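Local coordinates for RND efflux system, outer membrane lipoprotein, NodT family (Burkholderia mallei, PDB 6U94) that probably serves as the outer-membrane channel component of an RND efflux system, a lipoprotein of the outer membrane factor family, at residues R70-A75 against R160-S165. Sequence-based numbering, arbitrary orientation.
Sequences RDLRVA and RSVHIS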
ATOM      1  N   ARG A  70     -18.751  -0.916  17.271  1.00112.37           N
ATOM      2  CA  ARG A  70     -17.908   0.057  17.946  1.00103.18           C
ATOM      3  C   ARG A  70     -18.152   1.454  17.378  1.00 98.23           C
ATOM      4  O   ARG A  70     -18.613   1.625  16.247  1.00 95.01           O
ATOM      5  CB  ARG A  70     -16.434  -0.313  17.792  1.00 96.19           C
ATOM      6  CG  ARG A  70     -15.909  -0.090  16.386  1.00 86.91           C
ATOM      7  CD  ARG A  70     -14.613  -0.841  16.130  1.00 85.69           C
ATOM      8  NE  ARG A  70     -14.565  -1.340  14.760  1.00 80.40           N
ATOM      9  CZ  ARG A  70     -13.605  -2.125  14.282  1.00 81.69           C
ATOM     10  NH1 ARG A  70     -12.602  -2.503  15.064  1.00 82.29           N
ATOM     11  NH2 ARG A  70     -13.648  -2.533  13.022  1.00 80.46           N
ATOM     12  N   ASP A  71     -17.843   2.463  18.186  1.00 98.36           N
ATOM     13  CA  ASP A  71     -17.921   3.829  17.705  1.00 98.27           C
ATOM     14  C   ASP A  71     -16.631   4.188  16.966  1.00 90.89           C
ATOM     15  O   ASP A  71     -15.626   3.475  17.032  1.00 88.64           O
ATOM     16  CB  ASP A  71     -18.207   4.788  18.864  1.00105.24           C
ATOM     17  CG  ASP A  71     -16.950   5.290  19.545  1.00110.01           C
ATOM     18  OD1 ASP A  71     -16.854   6.513  19.777  1.00112.25           O
ATOM     19  OD2 ASP A  71     -16.060   4.471  19.843  1.00110.79           O
ATOM     20  N   LEU A  72     -16.673   5.305  16.237  1.00 88.00           N
ATOM     21  CA  LEU A  72     -15.544   5.654  15.382  1.00 88.99           C
ATOM     22  C   LEU A  72     -14.293   5.964  16.191  1.00 87.22           C
ATOM     23  O   LEU A  72     -13.175   5.735  15.712  1.00 81.29           O
ATOM     24  CB  LEU A  72     -15.899   6.836  14.481  1.00 90.09           C
ATOM     25  CG  LEU A  72     -16.881   6.509  13.356  1.00 91.01           C
ATOM     26  CD1 LEU A  72     -16.868   7.607  12.309  1.00 92.98           C
ATOM     27  CD2 LEU A  72     -16.571   5.155  12.730  1.00 86.44           C
ATOM     28  N   ARG A  73     -14.453   6.475  17.413  1.00 86.56           N
ATOM     29  CA  ARG A  73     -13.284   6.717  18.254  1.00 88.33           C
ATOM     30  C   ARG A  73     -12.569   5.413  18.585  1.00 90.20           C
ATOM     31  O   ARG A  73     -11.333   5.351  18.570  1.00 89.80           O
ATOM     32  CB  ARG A  73     -13.690   7.447  19.533  1.00 92.12           C
ATOM     33  CG  ARG A  73     -12.512   7.978  20.335  1.00 93.36           C
ATOM     34  CD  ARG A  73     -12.963   8.690  21.607  1.00 94.33           C
ATOM     35  NE  ARG A  73     -13.666   7.792  22.518  1.00100.35           N
ATOM     36  CZ  ARG A  73     -13.067   6.879  23.278  1.00106.16           C
ATOM     37  NH1 ARG A  73     -11.747   6.733  23.236  1.00104.63           N
ATOM     38  NH2 ARG A  73     -13.789   6.104  24.077  1.00110.74           N
ATOM     39  N   VAL A  74     -13.329   4.356  18.873  1.00 88.92           N
ATOM     40  CA  VAL A  74     -12.724   3.056  19.145  1.00 85.21           C
ATOM     41  C   VAL A  74     -12.153   2.456  17.865  1.00 86.27           C
ATOM     42  O   VAL A  74     -11.076   1.846  17.877  1.00 80.53           O
ATOM     43  CB  VAL A  74     -13.748   2.122  19.813  1.00 82.23           C
ATOM     44  CG1 VAL A  74     -13.270   0.677  19.778  1.00 82.41           C
ATOM     45  CG2 VAL A  74     -13.999   2.558  21.249  1.00 80.03           C
ATOM     46  N   ALA A  75     -12.858   2.623  16.742  1.00 84.19           N
ATOM     47  CA  ALA A  75     -12.333   2.154  15.465  1.00 78.59           C
ATOM     48  C   ALA A  75     -10.988   2.799  15.160  1.00 79.67           C
ATOM     49  O   ALA A  75     -10.064   2.131  14.680  1.00 80.25           O
ATOM     50  CB  ALA A  75     -13.332   2.441  14.345  1.00 74.10           C
ATOM     51  N   ARG A 160     -16.222   9.502   6.831  1.00 70.95           N
ATOM     52  CA  ARG A 160     -15.712   8.908   5.602  1.00 64.79           C
ATOM     53  C   ARG A 160     -14.218   8.624   5.698  1.00 65.73           C
ATOM     54  O   ARG A 160     -13.742   7.624   5.148  1.00 69.43           O
ATOM     55  CB  ARG A 160     -16.009   9.829   4.418  1.00 59.49           C
ATOM     56  CG  ARG A 160     -15.560   9.280   3.075  1.00 59.13           C
ATOM     57  CD  ARG A 160     -15.967  10.205   1.942  1.00 58.59           C
ATOM     58  NE  ARG A 160     -15.720   9.611   0.635  1.00 60.14           N
ATOM     59  CZ  ARG A 160     -16.511   8.706   0.065  1.00 63.30           C
ATOM     60  NH1 ARG A 160     -17.599   8.288   0.696  1.00 57.50           N
ATOM     61  NH2 ARG A 160     -16.212   8.215  -1.130  1.00 63.75           N
ATOM     62  N   SER A 161     -13.470   9.480   6.401  1.00 64.31           N
ATOM     63  CA  SER A 161     -12.028   9.282   6.516  1.00 66.12           C
ATOM     64  C   SER A 161     -11.703   8.036   7.329  1.00 66.96           C
ATOM     65  O   SER A 161     -10.758   7.306   7.007  1.00 64.40           O
ATOM     66  CB  SER A 161     -11.374  10.517   7.138  1.00 63.77           C
ATOM     67  OG  SER A 161      -9.965  10.355   7.219  1.00 65.47           O
ATOM     68  N   VAL A 162     -12.479   7.772   8.384  1.00 66.78           N
ATOM     69  CA  VAL A 162     -12.236   6.587   9.201  1.00 65.50           C
ATOM     70  C   VAL A 162     -12.673   5.327   8.463  1.00 66.59           C
ATOM     71  O   VAL A 162     -12.012   4.285   8.546  1.00 64.91           O
ATOM     72  CB  VAL A 162     -12.938   6.721  10.566  1.00 66.08           C
ATOM     73  CG1 VAL A 162     -12.688   5.481  11.422  1.00 65.13           C
ATOM     74  CG2 VAL A 162     -12.460   7.980  11.285  1.00 58.05           C
ATOM     75  N   HIS A 163     -13.794   5.397   7.737  1.00 65.29           N
ATOM     76  CA  HIS A 163     -14.224   4.264   6.920  1.00 66.31           C
ATOM     77  C   HIS A 163     -13.188   3.925   5.853  1.00 66.68           C
ATOM     78  O   HIS A 163     -12.879   2.749   5.623  1.00 62.61           O
ATOM     79  CB  HIS A 163     -15.572   4.570   6.266  1.00 69.46           C
ATOM     80  CG  HIS A 163     -16.737   4.487   7.201  1.00 78.24           C
ATOM     81  ND1 HIS A 163     -16.602   4.175   8.538  1.00 80.11           N
ATOM     82  CD2 HIS A 163     -18.062   4.668   6.989  1.00 77.90           C
ATOM     83  CE1 HIS A 163     -17.792   4.170   9.109  1.00 83.37           C
ATOM     84  NE2 HIS A 163     -18.695   4.465   8.191  1.00 84.27           N
ATOM     85  N   ILE A 164     -12.645   4.946   5.187  1.00 64.06           N
ATOM     86  CA  ILE A 164     -11.644   4.716   4.152  1.00 62.91           C
ATOM     87  C   ILE A 164     -10.409   4.051   4.748  1.00 64.32           C
ATOM     88  O   ILE A 164      -9.875   3.083   4.194  1.00 65.27           O
ATOM     89  CB  ILE A 164     -11.300   6.040   3.446  1.00 62.16           C
ATOM     90  CG1 ILE A 164     -12.425   6.448   2.493  1.00 60.38           C
ATOM     91  CG2 ILE A 164      -9.990   5.932   2.708  1.00 58.26           C
ATOM     92  CD1 ILE A 164     -12.128   7.711   1.711  1.00 58.98           C
ATOM     93  N   SER A 165      -9.945   4.555   5.896  1.00 66.65           N
ATOM     94  CA  SER A 165      -8.797   3.948   6.562  1.00 65.81           C
ATOM     95  C   SER A 165      -9.090   2.508   6.959  1.00 69.02           C
ATOM     96  O   SER A 165      -8.262   1.613   6.746  1.00 71.61           O
ATOM     97  CB  SER A 165      -8.404   4.763   7.797  1.00 67.19           C
ATOM     98  OG  SER A 165      -8.133   6.113   7.469  1.00 68.46           O
TER
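Leu-72, in the first turn of helix 72-86, reaches across to Val-162 and His-163 of helix 156-203 and illustrates how one branched side chain can join two helices without any polar bond between them. Its CB points toward the second helix but stops short of touching it. With chi1 at -72° CG turns its back on the carbonyl carbon, and the forked end is brought over toward helix 156-203. Of its two methyls, CD1 continues the chain away from CA and finds no close partner on 160-165, whereas CD2 does the touching. CD2 is 4.1 Å from Val-162 CG1, the two side chains meeting at a slant, and 3.9 Å from His-163 CE1, approaching that imidazole obliquely, with the side chains running about perpendicular. Val-162 CG1, anti to its own backbone N, also lies 4.3 Å from Ala-75 CB, so a single methyl meets residues one helical turn apart.

The turn that presents Leu-72 and Ala-75 is capped by Asp-71. Val-74 N donates to Asp-71 OD2 over 2.9 Å, from above the carboxylate plane, and Arg-73 N adds a weak bond to OD1; both occupy the far side from the apolar contact.

Around this small seam, Leu-137 of helix 132-142 packs on Val-162 and Leu-47 on His-163. Just before the cap, Arg-70 pairs with Asp-78 and also bonds the carbonyls of Val-245 and Leu-246, tying the start of helix 72-86 to the end of helix 211-247, a helix-on-helix join consistent with the long-helix architecture of outer membrane factors.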